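Putative tetR-family transcriptional regulator (Streptomyces coelicolor, PDB 3FIW) probably binds cis-regulatory DNA as a transcription factor of the TetR family, most likely acting as a repressor. Local coordinates at residues A[41-46]-A[118-123]; A[64-69]-A[73-78]; A[102-107]-A[159-164]. All blocks are in the same frame, centred on the assembly; numbering follows the deposited sequence.

The three contacts run from the predicted DNA-binding end of the all-helical chain into its C-terminal body. Interaction 2 lies within the N-terminal TetR region, where the segment leading into helix 69-79 packs on that helix. Interaction 1, with its centre about 13 Å away, brackets interaction 2 in sequence and joins the loop after helix 27-41 to helix 117-123; the two touch through Leu43 and Leu73. Interaction 3, between helices 96-112 and 147-170, is centred about 18 Å from interaction 1 and alternates with it along the chain, meeting it where His121 packs on Phe107. Interactions 2 and 3 do not touch (nearest atoms about 9 Å apart); helix 117-123 contacts both.

Interaction 1: A[41-46]-A[118-123]; sequences VGLDGV and ARLHAG
Arg119 and Asp44 form a salt bridge, with NH1 donating to OD1 over 2.8 Å in a nearly straight bond (170° at the hydrogen). The acceptor lies almost in the guanidinium plane, whereas the nitrogen reaches OD1 from above the carboxylate plane; the two planes stand 64° apart, and Asp44 OD2 stays 4.1 Å from Arg119 NH2. A bend at chi3 (50°) turns the arginine's end toward the aspartate. Leu43 packs against the arginine of this bridge: its CD2 lies over one face of the guanidinium and also meets Arg119 CB at 3.6 Å. The other methyl, CD1, touches Leu120 CD1 at 3.7 Å. With an alanine at Arg119 the guanidinium over Leu43 is gone, and the Asp44 carboxylate is likely to be left without its charged mate. Gly42, just past helix 27-41 and with positive phi, starts the turn that presents Leu43, whose backbone N is bonded to Asp116 OD2. The contact joins the N-terminal TetR region to the C-terminal domain, through the loop before helix 48-55 and helix 117-123. Around it, Leu43 and Leu120 both rest on Leu38 of helix 27-41 and on Leu73 of helix 69-79, while Arg119 also touches Leu166 of helix 147-170.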
loop_
_atom_site.group_PDB
_atom_site.type_symbol
_atom_site.label_atom_id
_atom_site.label_comp_id
_atom_site.label_asym_id
_atom_site.label_seq_id
_atom_site.Cartn_x
_atom_site.Cartn_y
_atom_site.Cartn_z
ATOM N N VAL A 41 9.769 13.144 -13.694
ATOM C CA VAL A 41 10.720 13.472 -12.615
ATOM C C VAL A 41 10.455 12.707 -11.309
ATOM O O VAL A 41 11.248 12.776 -10.374
ATOM C CB VAL A 41 10.802 15.028 -12.338
ATOM C CG1 VAL A 41 11.295 15.770 -13.579
ATOM C CG2 VAL A 41 9.447 15.604 -11.836
ATOM N N GLY A 42 9.344 11.987 -11.239
ATOM C CA GLY A 42 8.980 11.267 -10.016
ATOM C C GLY A 42 8.163 12.193 -9.162
ATOM O O GLY A 42 8.239 13.424 -9.337
ATOM N N LEU A 43 7.374 11.624 -8.252
ATOM C CA LEU A 43 6.573 12.431 -7.314
ATOM C C LEU A 43 7.431 13.403 -6.490
ATOM O O LEU A 43 7.015 14.526 -6.217
ATOM C CB LEU A 43 5.738 11.524 -6.389
ATOM C CG LEU A 43 4.656 12.054 -5.437
ATOM C CD1 LEU A 43 3.541 12.843 -6.167
ATOM C CD2 LEU A 43 4.031 10.936 -4.624
ATOM N N ASP A 44 8.611 12.949 -6.077
ATOM C CA ASP A 44 9.522 13.750 -5.265
ATOM C C ASP A 44 10.016 14.958 -6.016
ATOM O O ASP A 44 10.344 15.962 -5.378
ATOM C CB ASP A 44 10.704 12.910 -4.790
ATOM C CG ASP A 44 10.353 12.001 -3.597
ATOM O OD1 ASP A 44 9.228 12.090 -3.033
ATOM O OD2 ASP A 44 11.233 11.217 -3.205
ATOM N N GLY A 45 10.067 14.875 -7.351
ATOM C CA GLY A 45 10.331 16.067 -8.211
ATOM C C GLY A 45 9.179 16.993 -8.672
ATOM O O GLY A 45 9.400 17.950 -9.440
ATOM N N VAL A 46 7.951 16.747 -8.235
ATOM C CA VAL A 46 6.818 17.555 -8.687
ATOM C C VAL A 46 6.775 18.826 -7.817
ATOM O O VAL A 46 6.773 18.743 -6.576
ATOM C CB VAL A 46 5.473 16.756 -8.656
ATOM C CG1 VAL A 46 4.294 17.599 -9.078
ATOM C CG2 VAL A 46 5.566 15.550 -9.552
ATOM N N ALA A 118 0.987 4.958 -7.302
ATOM C CA ALA A 118 0.311 4.554 -6.050
ATOM C C ALA A 118 0.583 5.468 -4.844
ATOM O O ALA A 118 -0.313 5.692 -4.052
ATOM C CB ALA A 118 0.512 3.057 -5.722
ATOM N N ARG A 119 1.785 6.041 -4.742
ATOM C CA ARG A 119 2.095 7.086 -3.741
ATOM C C ARG A 119 1.284 8.342 -3.971
ATOM O O ARG A 119 0.854 9.011 -3.017
ATOM C CB ARG A 119 3.601 7.446 -3.726
ATOM C CG ARG A 119 4.506 6.385 -3.114
ATOM C CD ARG A 119 5.961 6.791 -3.259
ATOM N NE ARG A 119 6.146 8.158 -2.790
ATOM C CZ ARG A 119 7.134 8.979 -3.152
ATOM N NH1 ARG A 119 7.159 10.187 -2.635
ATOM N NH2 ARG A 119 8.107 8.603 -3.981
ATOM N N LEU A 120 1.074 8.677 -5.241
ATOM C CA LEU A 120 0.207 9.789 -5.572
ATOM C C LEU A 120 -1.208 9.523 -5.080
ATOM O O LEU A 120 -1.824 10.391 -4.448
ATOM C CB LEU A 120 0.206 10.045 -7.091
ATOM C CG LEU A 120 -0.623 11.224 -7.607
ATOM C CD1 LEU A 120 -0.003 12.584 -7.289
ATOM C CD2 LEU A 120 -0.867 11.058 -9.125
ATOM N N HIS A 121 -1.736 8.334 -5.375
ATOM C CA HIS A 121 -3.069 7.968 -4.918
ATOM C C HIS A 121 -3.212 7.995 -3.399
ATOM O O HIS A 121 -4.058 8.728 -2.845
ATOM C CB HIS A 121 -3.374 6.567 -5.418
ATOM C CG HIS A 121 -4.815 6.177 -5.320
ATOM N ND1 HIS A 121 -5.282 5.274 -4.381
ATOM C CD2 HIS A 121 -5.885 6.533 -6.063
ATOM C CE1 HIS A 121 -6.579 5.074 -4.566
ATOM N NE2 HIS A 121 -6.970 5.830 -5.578
ATOM N N ALA A 122 -2.360 7.216 -2.736
ATOM C CA ALA A 122 -2.360 7.093 -1.258
ATOM C C ALA A 122 -2.207 8.451 -0.569
ATOM O O ALA A 122 -2.873 8.733 0.437
ATOM C CB ALA A 122 -1.295 6.112 -0.772
ATOM N N GLY A 123 -1.345 9.289 -1.129
ATOM C CA GLY A 123 -1.103 10.617 -0.587
ATOM C C GLY A 123 -2.254 11.622 -0.645
ATOM O O GLY A 123 -2.366 12.493 0.228
#

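Interaction 2: A[64-69]-A[73-78]; sequences WYFRTK and LTAMAQ
Lys69 and Leu73 are joined by a backbone hydrogen bond, Leu73 N to Lys69 O at 3.0 Å, almost linear at the hydrogen (171°). This i to i+4 bond closes the first turn of helix 69-79. Just before it, Thr68 takes the N-cap position, its OG1 accepting a bond from Asp71 N. The Lys69 side chain adds a further hydrogen bond: it reaches past Leu73, its NZ 4.4 Å from Leu73 CD1, to bond Val46 O in the loop before helix 48-55.

The apolar part of the contact lies two residues further along the helix. Phe66 directs its ring at Ala75, whose CB comes 3.5 Å from CE1 and 3.8 Å from CZ, approaching the ring obliquely. With CG anti to the carbonyl carbon (chi1 -59°), the ring is swung from the loop toward the helix, and the same side chain touches Arg27, Val30 and Ile31 of helix 27-41. Leu73 sets its CG 3.5 Å from Lys69 O, and the end of its side chain packs on Leu43 and Leu120.

The contact is consistent with the compact three-helix DNA-binding domain of TetR regulators: the predicted helix-turn-helix ends at Phe66, and the chain continues through Arg67 and Thr68 into helix 69-79, which packs on helix 117-123.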
loop_
_atom_site.group_PDB
_atom_site.type_symbol
_atom_site.label_atom_id
_atom_site.label_comp_id
_atom_site.label_asym_id
_atom_site.label_seq_id
_atom_site.Cartn_x
_atom_site.Cartn_y
_atom_site.Cartn_z
ATOM N N TRP A 64 -3.278 30.567 -9.455
ATOM C CA TRP A 64 -4.682 30.778 -9.768
ATOM C C TRP A 64 -5.439 29.493 -10.053
ATOM O O TRP A 64 -6.690 29.450 -9.939
ATOM C CB TRP A 64 -4.775 31.769 -10.942
ATOM C CG TRP A 64 -4.064 33.065 -10.548
ATOM C CD1 TRP A 64 -2.894 33.570 -11.066
ATOM C CD2 TRP A 64 -4.449 33.947 -9.490
ATOM N NE1 TRP A 64 -2.554 34.742 -10.399
ATOM C CE2 TRP A 64 -3.504 34.992 -9.441
ATOM C CE3 TRP A 64 -5.507 33.955 -8.577
ATOM C CZ2 TRP A 64 -3.585 36.016 -8.501
ATOM C CZ3 TRP A 64 -5.600 34.992 -7.679
ATOM C CH2 TRP A 64 -4.649 35.995 -7.636
ATOM N N TYR A 65 -4.675 28.467 -10.434
ATOM C CA TYR A 65 -5.157 27.075 -10.533
ATOM C C TYR A 65 -5.055 26.279 -9.220
ATOM O O TYR A 65 -5.979 25.544 -8.857
ATOM C CB TYR A 65 -4.376 26.313 -11.614
ATOM C CG TYR A 65 -4.606 26.897 -12.979
ATOM C CD1 TYR A 65 -5.805 26.668 -13.662
ATOM C CD2 TYR A 65 -3.670 27.746 -13.549
ATOM C CE1 TYR A 65 -6.027 27.239 -14.903
ATOM C CE2 TYR A 65 -3.876 28.295 -14.745
ATOM C CZ TYR A 65 -5.045 28.033 -15.425
ATOM O OH TYR A 65 -5.234 28.633 -16.618
ATOM N N PHE A 66 -3.919 26.401 -8.537
ATOM C CA PHE A 66 -3.630 25.586 -7.379
ATOM C C PHE A 66 -2.937 26.426 -6.386
ATOM O O PHE A 66 -1.779 26.800 -6.558
ATOM C CB PHE A 66 -2.763 24.377 -7.777
ATOM C CG PHE A 66 -3.415 23.520 -8.799
ATOM C CD1 PHE A 66 -4.666 22.925 -8.534
ATOM C CD2 PHE A 66 -2.849 23.355 -10.046
ATOM C CE1 PHE A 66 -5.312 22.162 -9.502
ATOM C CE2 PHE A 66 -3.479 22.569 -11.018
ATOM C CZ PHE A 66 -4.722 21.988 -10.742
ATOM N N ARG A 67 -3.675 26.749 -5.344
ATOM C CA ARG A 67 -3.240 27.713 -4.349
ATOM C C ARG A 67 -2.022 27.144 -3.643
ATOM O O ARG A 67 -1.128 27.907 -3.235
ATOM C CB ARG A 67 -4.350 27.901 -3.350
ATOM C CG ARG A 67 -4.516 29.248 -2.758
ATOM C CD ARG A 67 -5.410 29.110 -1.558
ATOM N NE ARG A 67 -6.418 30.166 -1.465
ATOM C CZ ARG A 67 -7.595 30.163 -2.115
ATOM N NH1 ARG A 67 -7.918 29.160 -2.933
ATOM N NH2 ARG A 67 -8.457 31.172 -1.961
ATOM N N THR A 68 -1.982 25.801 -3.537
ATOM C CA THR A 68 -0.960 25.077 -2.783
ATOM C C THR A 68 -0.545 23.858 -3.544
ATOM O O THR A 68 -1.265 23.421 -4.417
ATOM C CB THR A 68 -1.510 24.596 -1.420
ATOM O OG1 THR A 68 -2.750 23.917 -1.654
ATOM C CG2 THR A 68 -1.785 25.786 -0.515
ATOM N N LYS A 69 0.633 23.336 -3.225
ATOM C CA LYS A 69 1.114 22.051 -3.729
ATOM C C LYS A 69 0.169 20.925 -3.331
ATOM O O LYS A 69 -0.110 20.046 -4.136
ATOM C CB LYS A 69 2.496 21.724 -3.164
ATOM C CG LYS A 69 3.244 20.590 -3.912
ATOM C CD LYS A 69 4.229 19.931 -2.936
ATOM C CE LYS A 69 5.513 19.403 -3.595
ATOM N NZ LYS A 69 5.349 18.104 -4.305
ATOM N N LEU A 73 -1.442 18.256 -6.134
ATOM C CA LEU A 73 -1.486 16.791 -5.919
ATOM C C LEU A 73 -2.882 16.139 -5.913
ATOM O O LEU A 73 -3.067 15.116 -6.549
ATOM C CB LEU A 73 -0.720 16.419 -4.636
ATOM C CG LEU A 73 0.793 16.719 -4.728
ATOM C CD1 LEU A 73 1.472 16.257 -3.476
ATOM C CD2 LEU A 73 1.491 16.090 -5.949
ATOM N N THR A 74 -3.826 16.706 -5.154
ATOM C CA THR A 74 -5.208 16.230 -5.053
ATOM C C THR A 74 -5.797 16.161 -6.432
ATOM O O THR A 74 -6.377 15.161 -6.781
ATOM C CB THR A 74 -6.052 17.171 -4.136
ATOM O OG1 THR A 74 -5.500 17.136 -2.826
ATOM C CG2 THR A 74 -7.550 16.782 -4.016
ATOM N N ALA A 75 -5.659 17.244 -7.197
ATOM C CA ALA A 75 -6.062 17.316 -8.586
ATOM C C ALA A 75 -5.391 16.297 -9.483
ATOM O O ALA A 75 -6.058 15.744 -10.346
ATOM C CB ALA A 75 -5.848 18.724 -9.155
HETATM N N MSE A 76 -4.076 16.103 -9.326
HETATM C CA MSE A 76 -3.367 15.097 -10.098
HETATM C C MSE A 76 -3.896 13.695 -9.768
HETATM O O MSE A 76 -4.102 12.891 -10.671
HETATM C CB MSE A 76 -1.866 15.186 -9.829
HETATM C CG MSE A 76 -1.169 16.409 -10.448
HETATM SE SE MSE A 76 0.546 16.702 -9.673
HETATM C CE MSE A 76 1.409 15.004 -10.162
ATOM N N ALA A 77 -4.151 13.422 -8.478
ATOM C CA ALA A 77 -4.584 12.094 -8.023
ATOM C C ALA A 77 -5.979 11.739 -8.589
ATOM O O ALA A 77 -6.219 10.589 -8.985
ATOM C CB ALA A 77 -4.579 12.014 -6.492
ATOM N N GLN A 78 -6.866 12.741 -8.626
ATOM C CA GLN A 78 -8.188 12.572 -9.129
ATOM C C GLN A 78 -8.153 12.311 -10.639
ATOM O O GLN A 78 -8.792 11.364 -11.109
ATOM C CB GLN A 78 -9.075 13.782 -8.791
ATOM C CG GLN A 78 -10.583 13.542 -9.137
ATOM C CD GLN A 78 -11.263 12.606 -8.115
ATOM O OE1 GLN A 78 -10.984 12.685 -6.922
ATOM N NE2 GLN A 78 -12.141 11.743 -8.572
#

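Interaction 3: A[102-107]-A[159-164]; sequences RNTRSF and RFTVGC
Thr104 and Phe107 of helix 96-112 pack against Thr161 and Val162 of helix 147-170, a helix-helix contact inside the C-terminal domain of the TetR fold, which in TetR regulators generally binds ligand. The two segments run in roughly the same direction, with a crossing angle of -35° and an axis separation of 10.1 Å, and their backbones come nearest at Thr104 and Thr161.

The apolar packing is led by Phe107. Its chi1 of -173° turns CG away from the backbone nitrogen and carries the ring over to helix 147-170. There Thr161 CB meets the ring at its edge, near the ring plane, 3.8 Å from CD2, and Thr161 CG2 lies close to the same carbon. Val162 CG2 approaches obliquely, 4.0 Å from Phe107 CE2. The ring therefore sits against two successive residues of helix 147-170, and it also makes an edge-to-face stack with His121 and touches Met81.

The polar groups are satisfied along their own helices. Thr104 OG1 bonds to Phe100 O and Thr161 OG1 to Ala157 O, each the carbonyl four residues earlier. Thr161 OG1 does double duty, since besides bonding Ala157 O it faces the Thr104 methyl.

The second subunit closes over this region: Phe193 of that subunit packs on both Thr104 and Thr161, while Arg105 and Arg159 form salt bridges to its Glu194 and Glu167, respectively. The contact thus lies next to the subunit interface. At the point where the helices come nearest, the two threonines meet methyl against hydroxyl, Thr104 CG2 lying 3.1 Å from Thr161 OG1.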
loop_
_atom_site.group_PDB
_atom_site.type_symbol
_atom_site.label_atom_id
_atom_site.label_comp_id
_atom_site.label_asym_id
_atom_site.label_seq_id
_atom_site.Cartn_x
_atom_site.Cartn_y
_atom_site.Cartn_z
ATOM N N ARG A 102 -11.257 -8.637 -13.316
ATOM C CA ARG A 102 -11.087 -7.577 -14.313
ATOM C C ARG A 102 -11.075 -6.146 -13.686
ATOM O O ARG A 102 -10.179 -5.319 -13.992
ATOM C CB ARG A 102 -12.143 -7.736 -15.411
ATOM C CG ARG A 102 -11.842 -6.999 -16.722
ATOM C CD ARG A 102 -12.977 -7.097 -17.779
ATOM N NE ARG A 102 -13.521 -8.436 -17.727
ATOM C CZ ARG A 102 -14.817 -8.708 -17.588
ATOM N NH1 ARG A 102 -15.695 -7.700 -17.534
ATOM N NH2 ARG A 102 -15.229 -9.981 -17.513
ATOM N N ASN A 103 -12.024 -5.879 -12.782
ATOM C CA ASN A 103 -12.064 -4.592 -12.038
ATOM C C ASN A 103 -10.790 -4.237 -11.222
ATOM O O ASN A 103 -10.274 -3.091 -11.239
ATOM C CB ASN A 103 -13.260 -4.609 -11.109
ATOM C CG ASN A 103 -13.495 -3.279 -10.497
ATOM O OD1 ASN A 103 -13.877 -2.337 -11.186
ATOM N ND2 ASN A 103 -13.235 -3.167 -9.214
ATOM N N THR A 104 -10.261 -5.240 -10.515
ATOM C CA THR A 104 -9.053 -5.054 -9.710
ATOM C C THR A 104 -7.830 -4.910 -10.627
ATOM O O THR A 104 -6.937 -4.071 -10.343
ATOM C CB THR A 104 -8.806 -6.256 -8.756
ATOM O OG1 THR A 104 -9.969 -6.514 -8.025
ATOM C CG2 THR A 104 -7.677 -5.953 -7.728
ATOM N N ARG A 105 -7.779 -5.735 -11.687
ATOM C CA ARG A 105 -6.761 -5.567 -12.751
ATOM C C ARG A 105 -6.812 -4.170 -13.361
ATOM O O ARG A 105 -5.783 -3.552 -13.619
ATOM C CB ARG A 105 -6.853 -6.626 -13.839
ATOM C CG ARG A 105 -6.504 -8.068 -13.401
ATOM C CD ARG A 105 -6.926 -9.086 -14.488
ATOM N NE ARG A 105 -6.606 -10.416 -14.026
ATOM C CZ ARG A 105 -7.333 -11.526 -14.220
ATOM N NH1 ARG A 105 -8.478 -11.484 -14.887
ATOM N NH2 ARG A 105 -6.897 -12.703 -13.714
ATOM N N SER A 106 -8.000 -3.638 -13.553
ATOM C CA SER A 106 -8.103 -2.261 -14.038
ATOM C C SER A 106 -7.481 -1.244 -13.067
ATOM O O SER A 106 -6.758 -0.322 -13.486
ATOM C CB SER A 106 -9.553 -1.863 -14.358
ATOM O OG SER A 106 -9.569 -0.522 -14.871
ATOM N N PHE A 107 -7.829 -1.381 -11.791
ATOM C CA PHE A 107 -7.353 -0.481 -10.756
ATOM C C PHE A 107 -5.818 -0.476 -10.691
ATOM O O PHE A 107 -5.207 0.605 -10.621
ATOM C CB PHE A 107 -7.928 -0.898 -9.411
ATOM C CG PHE A 107 -7.631 0.074 -8.294
ATOM C CD1 PHE A 107 -7.933 1.434 -8.418
ATOM C CD2 PHE A 107 -7.054 -0.379 -7.096
ATOM C CE1 PHE A 107 -7.676 2.299 -7.333
ATOM C CE2 PHE A 107 -6.795 0.456 -6.052
ATOM C CZ PHE A 107 -7.106 1.799 -6.163
ATOM N N ARG A 159 -7.217 -2.335 -1.341
ATOM C CA ARG A 159 -6.128 -2.100 -0.389
ATOM C C ARG A 159 -4.947 -3.002 -0.681
ATOM O O ARG A 159 -3.785 -2.582 -0.639
ATOM C CB ARG A 159 -6.657 -2.286 1.063
ATOM C CG ARG A 159 -7.578 -1.134 1.430
ATOM C CD ARG A 159 -8.366 -1.327 2.660
ATOM N NE ARG A 159 -9.167 -0.112 2.814
ATOM C CZ ARG A 159 -10.129 0.045 3.729
ATOM N NH1 ARG A 159 -10.377 -0.930 4.589
ATOM N NH2 ARG A 159 -10.864 1.163 3.780
ATOM N N PHE A 160 -5.239 -4.258 -1.005
ATOM C CA PHE A 160 -4.188 -5.147 -1.494
ATOM C C PHE A 160 -3.469 -4.584 -2.733
ATOM O O PHE A 160 -2.242 -4.583 -2.791
ATOM C CB PHE A 160 -4.755 -6.566 -1.709
ATOM C CG PHE A 160 -3.890 -7.472 -2.578
ATOM C CD1 PHE A 160 -2.743 -8.059 -2.070
ATOM C CD2 PHE A 160 -4.253 -7.735 -3.909
ATOM C CE1 PHE A 160 -1.959 -8.881 -2.864
ATOM C CE2 PHE A 160 -3.457 -8.553 -4.708
ATOM C CZ PHE A 160 -2.369 -9.141 -4.193
ATOM N N THR A 161 -4.222 -4.109 -3.723
ATOM C CA THR A 161 -3.600 -3.526 -4.949
ATOM C C THR A 161 -2.710 -2.311 -4.661
ATOM O O THR A 161 -1.571 -2.173 -5.218
ATOM C CB THR A 161 -4.645 -3.145 -6.005
ATOM O OG1 THR A 161 -5.597 -4.221 -6.209
ATOM C CG2 THR A 161 -3.999 -2.716 -7.309
ATOM N N VAL A 162 -3.160 -1.438 -3.765
ATOM C CA VAL A 162 -2.308 -0.298 -3.372
ATOM C C VAL A 162 -0.968 -0.787 -2.827
ATOM O O VAL A 162 0.112 -0.377 -3.266
ATOM C CB VAL A 162 -3.071 0.667 -2.420
ATOM C CG1 VAL A 162 -2.146 1.793 -1.837
ATOM C CG2 VAL A 162 -4.142 1.313 -3.198
ATOM N N GLY A 163 -1.029 -1.714 -1.893
ATOM C CA GLY A 163 0.172 -2.237 -1.305
ATOM C C GLY A 163 1.028 -2.926 -2.336
ATOM O O GLY A 163 2.261 -2.770 -2.316
ATOM N N CYS A 164 0.410 -3.699 -3.239
ATOM C CA CYS A 164 1.194 -4.333 -4.333
ATOM C C CYS A 164 1.934 -3.327 -5.203
ATOM O O CYS A 164 3.178 -3.456 -5.453
ATOM C CB CYS A 164 0.270 -5.151 -5.224
ATOM S SG CYS A 164 -0.262 -6.709 -4.528
#